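Local coordinates for dipeptide transport protein DPPA (Bacillus subtilis, PDB 1HI9), which removes N-terminal residues from peptides containing D-amino acids by hydrolysis, using two zinc ions per subunit inside a self-compartmentalizing homodecamer, at residues Tyr41-Ala46 / Thr52-Asn57; Asn167-Ala172 / Thr198-Gln203. All blocks are in the same frame, centred on the assembly; numbering follows the deposited sequence.

Contact 1. Residues Tyr41-Ala46 / Thr52-Asn57; sequences YCIAEA and TEVLVN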
loop_
_atom_site.group_PDB
_atom_site.type_symbol
_atom_site.label_atom_id
_atom_site.label_comp_id
_atom_site.label_asym_id
_atom_site.label_seq_id
_atom_site.Cartn_x
_atom_site.Cartn_y
_atom_site.Cartn_z
ATOM N N TYR A 41 2.903 -26.177 31.738
ATOM C CA TYR A 41 2.536 -26.428 33.127
ATOM C C TYR A 41 1.773 -27.748 33.237
ATOM O O TYR A 41 2.076 -28.581 34.094
ATOM C CB TYR A 41 1.687 -25.289 33.688
ATOM C CG TYR A 41 2.475 -24.054 34.034
ATOM C CD1 TYR A 41 2.320 -22.886 33.300
ATOM C CD2 TYR A 41 3.349 -24.043 35.120
ATOM C CE1 TYR A 41 3.005 -21.730 33.638
ATOM C CE2 TYR A 41 4.046 -22.889 35.468
ATOM C CZ TYR A 41 3.865 -21.731 34.722
ATOM O OH TYR A 41 4.522 -20.567 35.061
ATOM N N CYS A 42 0.800 -27.948 32.352
ATOM C CA CYS A 42 0.010 -29.176 32.373
ATOM C C CYS A 42 0.822 -30.399 31.979
ATOM O O CYS A 42 0.702 -31.462 32.592
ATOM C CB CYS A 42 -1.204 -29.044 31.453
ATOM S SG CYS A 42 -2.353 -27.739 31.969
ATOM N N ILE A 43 1.644 -30.255 30.951
ATOM C CA ILE A 43 2.479 -31.352 30.501
ATOM C C ILE A 43 3.421 -31.797 31.625
ATOM O O ILE A 43 3.529 -32.986 31.914
ATOM C CB ILE A 43 3.312 -30.936 29.275
ATOM C CG1 ILE A 43 2.376 -30.568 28.120
ATOM C CG2 ILE A 43 4.230 -32.076 28.847
ATOM C CD1 ILE A 43 3.077 -29.892 26.944
ATOM N N ALA A 44 4.094 -30.834 32.252
ATOM C CA ALA A 44 5.021 -31.117 33.335
ATOM C C ALA A 44 4.322 -31.873 34.444
ATOM O O ALA A 44 4.833 -32.873 34.941
ATOM C CB ALA A 44 5.601 -29.830 33.880
ATOM N N GLU A 45 3.144 -31.406 34.833
ATOM C CA GLU A 45 2.413 -32.068 35.897
ATOM C C GLU A 45 1.857 -33.406 35.444
ATOM O O GLU A 45 1.653 -34.305 36.255
ATOM C CB GLU A 45 1.284 -31.175 36.412
ATOM C CG GLU A 45 0.604 -31.727 37.651
ATOM C CD GLU A 45 1.609 -32.234 38.676
ATOM O OE1 GLU A 45 2.600 -31.516 38.946
ATOM O OE2 GLU A 45 1.403 -33.344 39.211
ATOM N N ALA A 46 1.611 -33.547 34.148
ATOM C CA ALA A 46 1.087 -34.806 33.625
ATOM C C ALA A 46 2.116 -35.904 33.845
ATOM O O ALA A 46 1.795 -36.973 34.364
ATOM C CB ALA A 46 0.774 -34.676 32.137
ATOM N N THR A 52 3.072 -41.494 30.958
ATOM C CA THR A 52 4.262 -41.891 30.211
ATOM C C THR A 52 4.309 -41.247 28.831
ATOM O O THR A 52 5.365 -41.189 28.199
ATOM C CB THR A 52 4.303 -43.414 30.029
ATOM O OG1 THR A 52 3.076 -43.854 29.424
ATOM C CG2 THR A 52 4.489 -44.106 31.378
ATOM N N GLU A 53 3.153 -40.774 28.371
ATOM C CA GLU A 53 3.031 -40.129 27.064
ATOM C C GLU A 53 2.026 -38.985 27.102
ATOM O O GLU A 53 0.964 -39.095 27.718
ATOM C CB GLU A 53 2.589 -41.147 26.008
ATOM C CG GLU A 53 3.655 -41.492 24.986
ATOM C CD GLU A 53 3.141 -42.413 23.875
ATOM O OE1 GLU A 53 2.801 -43.582 24.160
ATOM O OE2 GLU A 53 3.074 -41.966 22.711
ATOM N N VAL A 54 2.369 -37.885 26.444
ATOM C CA VAL A 54 1.487 -36.727 26.378
ATOM C C VAL A 54 1.484 -36.193 24.953
ATOM O O VAL A 54 2.475 -35.630 24.492
ATOM C CB VAL A 54 1.941 -35.604 27.321
ATOM C CG1 VAL A 54 0.953 -34.453 27.258
ATOM C CG2 VAL A 54 2.055 -36.127 28.737
ATOM N N LEU A 55 0.365 -36.396 24.258
ATOM C CA LEU A 55 0.203 -35.936 22.886
ATOM C C LEU A 55 -0.460 -34.568 22.939
ATOM O O LEU A 55 -1.564 -34.429 23.477
ATOM C CB LEU A 55 -0.695 -36.896 22.099
ATOM C CG LEU A 55 -0.337 -37.169 20.640
ATOM C CD1 LEU A 55 -1.565 -37.668 19.914
ATOM C CD2 LEU A 55 0.188 -35.913 19.981
ATOM N N VAL A 56 0.209 -33.566 22.375
ATOM C CA VAL A 56 -0.305 -32.201 22.372
ATOM C C VAL A 56 -0.708 -31.767 20.969
ATOM O O VAL A 56 0.129 -31.668 20.070
ATOM C CB VAL A 56 0.746 -31.211 22.927
ATOM C CG1 VAL A 56 0.130 -29.819 23.081
ATOM C CG2 VAL A 56 1.272 -31.718 24.265
ATOM N N ASN A 57 -2.003 -31.507 20.795
ATOM C CA ASN A 57 -2.563 -31.093 19.512
ATOM C C ASN A 57 -2.933 -29.607 19.526
ATOM O O ASN A 57 -3.814 -29.179 20.279
ATOM C CB ASN A 57 -3.814 -31.920 19.197
ATOM C CG ASN A 57 -4.386 -31.624 17.821
ATOM O OD1 ASN A 57 -5.600 -31.660 17.614
ATOM N ND2 ASN A 57 -3.517 -31.340 16.873
#
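Ile-43 lies across Val-56 at about a right angle, its terminal methyl CD1 coming to 3.7 Å from Val-56 CG2. The same isoleucine also reaches the next inward-facing valine of the strand, with CG1 at 4.2 Å from Val-54 CG1. One turn further along the helix, Ala-46 points its methyl toward the strand and rests CB 3.9 Å from Val-54 CG2. Val-54 thus meets the CG1 methylene of Ile-43 through its own CG1 and the methyl of Ala-46 through its CG2, while Ile-43 bridges both valines. Ile-43 leaves the helix pointing along the strand's flank rather than at it; with CG1 opposite the carbonyl carbon (chi1 -62°) and the chain extended beyond it (chi2 169°), the ethyl arm swings back to make the contact. The axes of helix 41-46 and strand 53-57 come within 9.2 Å at their closest and run nearly antiparallel, at 162°. Around this first shell, Met-5 of the neighbouring parallel strand 2-7 touches both Ile-43 and Val-54, Val-7 touches Val-56, and His-72 and Ala-75 close on Ile-43. Backbone bonds of Glu-53 and Leu-55 to Leu-3, and of Leu-55 to Met-5, hold the strand in the sheet. This is a helix laid on the parallel part of the mixed sheet, leading by a short connection into the strand it covers. All the touching groups are buried hydrocarbon, so the joint depends on complementary shape and exclusion of water, without directional bonds between helix and strand.

Contact 2. Residues Asn167-Ala172 / Thr198-Gln203; sequences NVTTAA and TAFALQ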
loop_
_atom_site.group_PDB
_atom_site.type_symbol
_atom_site.label_atom_id
_atom_site.label_comp_id
_atom_site.label_asym_id
_atom_site.label_seq_id
_atom_site.Cartn_x
_atom_site.Cartn_y
_atom_site.Cartn_z
ATOM N N ASN A 167 -18.508 -34.491 37.209
ATOM C CA ASN A 167 -17.267 -34.631 37.971
ATOM C C ASN A 167 -16.009 -34.164 37.254
ATOM O O ASN A 167 -14.899 -34.368 37.746
ATOM C CB ASN A 167 -17.063 -36.086 38.413
ATOM C CG ASN A 167 -18.286 -36.665 39.084
ATOM O OD1 ASN A 167 -18.811 -36.091 40.036
ATOM N ND2 ASN A 167 -18.755 -37.805 38.581
ATOM N N VAL A 168 -16.166 -33.542 36.095
ATOM C CA VAL A 168 -15.007 -33.071 35.357
ATOM C C VAL A 168 -14.279 -32.006 36.174
ATOM O O VAL A 168 -14.903 -31.250 36.917
ATOM C CB VAL A 168 -15.414 -32.464 33.994
ATOM C CG1 VAL A 168 -16.240 -31.199 34.203
ATOM C CG2 VAL A 168 -14.172 -32.159 33.173
ATOM N N THR A 169 -12.958 -31.961 36.059
ATOM C CA THR A 169 -12.178 -30.964 36.780
ATOM C C THR A 169 -11.984 -29.758 35.857
ATOM O O THR A 169 -11.621 -29.907 34.690
ATOM C CB THR A 169 -10.801 -31.517 37.194
ATOM O OG1 THR A 169 -10.973 -32.549 38.169
ATOM C CG2 THR A 169 -9.945 -30.414 37.793
ATOM N N THR A 170 -12.235 -28.567 36.382
ATOM C CA THR A 170 -12.090 -27.362 35.585
ATOM C C THR A 170 -11.118 -26.391 36.233
ATOM O O THR A 170 -10.981 -26.347 37.459
ATOM C CB THR A 170 -13.442 -26.648 35.381
ATOM O OG1 THR A 170 -13.918 -26.148 36.632
ATOM C CG2 THR A 170 -14.476 -27.615 34.808
ATOM N N ALA A 171 -10.444 -25.608 35.397
ATOM C CA ALA A 171 -9.482 -24.627 35.872
ATOM C C ALA A 171 -9.763 -23.294 35.193
ATOM O O ALA A 171 -9.487 -23.118 34.007
ATOM C CB ALA A 171 -8.068 -25.094 35.562
ATOM N N ALA A 172 -10.318 -22.361 35.958
ATOM C CA ALA A 172 -10.654 -21.043 35.446
ATOM C C ALA A 172 -9.477 -20.100 35.612
ATOM O O ALA A 172 -9.332 -19.448 36.640
ATOM C CB ALA A 172 -11.887 -20.491 36.178
ATOM N N THR A 198 -4.422 -30.093 37.325
ATOM C CA THR A 198 -4.022 -31.204 36.476
ATOM C C THR A 198 -3.732 -32.420 37.347
ATOM O O THR A 198 -4.101 -33.549 36.999
ATOM C CB THR A 198 -2.771 -30.859 35.646
ATOM O OG1 THR A 198 -3.055 -29.746 34.793
ATOM C CG2 THR A 198 -2.355 -32.044 34.794
ATOM N N ALA A 199 -3.073 -32.192 38.481
ATOM C CA ALA A 199 -2.758 -33.283 39.398
ATOM C C ALA A 199 -4.039 -33.936 39.916
ATOM O O ALA A 199 -4.191 -35.159 39.867
ATOM C CB ALA A 199 -1.923 -32.773 40.566
ATOM N N PHE A 200 -4.965 -33.117 40.400
ATOM C CA PHE A 200 -6.216 -33.637 40.922
ATOM C C PHE A 200 -7.006 -34.386 39.859
ATOM O O PHE A 200 -7.576 -35.444 40.130
ATOM C CB PHE A 200 -7.085 -32.505 41.469
ATOM C CG PHE A 200 -8.362 -32.986 42.107
ATOM C CD1 PHE A 200 -8.368 -33.444 43.425
ATOM C CD2 PHE A 200 -9.549 -33.029 41.376
ATOM C CE1 PHE A 200 -9.533 -33.940 44.000
ATOM C CE2 PHE A 200 -10.721 -33.522 41.941
ATOM C CZ PHE A 200 -10.716 -33.979 43.256
ATOM N N ALA A 201 -7.040 -33.832 38.652
ATOM C CA ALA A 201 -7.778 -34.443 37.556
ATOM C C ALA A 201 -7.276 -35.842 37.232
ATOM O O ALA A 201 -8.070 -36.748 37.000
ATOM C CB ALA A 201 -7.693 -33.562 36.314
ATOM N N LEU A 202 -5.958 -36.014 37.215
ATOM C CA LEU A 202 -5.374 -37.310 36.901
ATOM C C LEU A 202 -5.609 -38.363 37.984
ATOM O O LEU A 202 -5.768 -39.548 37.680
ATOM C CB LEU A 202 -3.873 -37.160 36.628
ATOM C CG LEU A 202 -3.510 -36.593 35.251
ATOM C CD1 LEU A 202 -2.052 -36.224 35.204
ATOM C CD2 LEU A 202 -3.843 -37.613 34.189
ATOM N N GLN A 203 -5.647 -37.941 39.242
ATOM C CA GLN A 203 -5.862 -38.889 40.327
ATOM C C GLN A 203 -7.339 -39.135 40.604
ATOM O O GLN A 203 -7.703 -40.136 41.214
ATOM C CB GLN A 203 -5.187 -38.403 41.608
ATOM C CG GLN A 203 -5.713 -37.081 42.097
ATOM C CD GLN A 203 -5.163 -36.704 43.456
ATOM O OE1 GLN A 203 -5.452 -37.366 44.457
ATOM N NE2 GLN A 203 -4.359 -35.636 43.502
#
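Thr-169 and Ala-201 meet side by side at the close part of this contact, where their CB atoms are 3.8 Å apart and their CA atoms 5.7 Å apart. Alanine leaves little bulk between strand 169-176 and helix 187-203, so the threonine can settle against the helix itself, its OG1 3.8 Å from Ala-201 CA. Its methyl CG2, anti to the backbone N of Thr-169, adds a longer approach, 4.1 Å from Ala-201 CB. Met-150 of strand 148-152 packs on Ala-201 as well, and the backbone of Thr-169 is bonded to Leu-149 and Val-151, which fixes the threonine in the sheet. On the solvent side, the exposed Phe-200 offers only the edge of its ring. It extends that ring with CG opposite the backbone N (chi1 -176°) and presents CD2 at 3.5 Å to Thr-169 OG1. The hydroxyl oxygen lies in the ring plane, facing the edge rather than the pi cloud. The placement of OG1 follows from chi1 of -67°, which sets it opposite the carbonyl carbon of Thr-169. The contact thus seats the C-terminal end of helix 187-203 on the start of strand 169-176, far from the zinc site. Its chemistry is mixed: van der Waals packing of small groups dominates inside, while at the outer side the in-plane hydroxyl oxygen would probably find a mildly favourable electrostatic partner in the slightly positive C-H edge of the phenylalanine.

In the fold
Both contacts lay a helix on the same mixed sheet, helix 28-48 against strand 53-58 in contact 1 and helix 187-203 against strand 169-176 in contact 2. Their centres are 14 Å apart, and the helices touch each other: Cys-42 SG lies 3.5 Å from Thr-198 OG1, and Ala-46 CA 3.8 Å from Leu-202 CD1. Contact 1 is wholly buried and aliphatic, on a strand that leads on to the zinc ligand His-60. Contact 2, away from the metal site, combines a buried threonine-alanine pair with the ring edge of an exposed phenylalanine. The helices therefore form one layer whose packing against the sheet changes from core to partly surface.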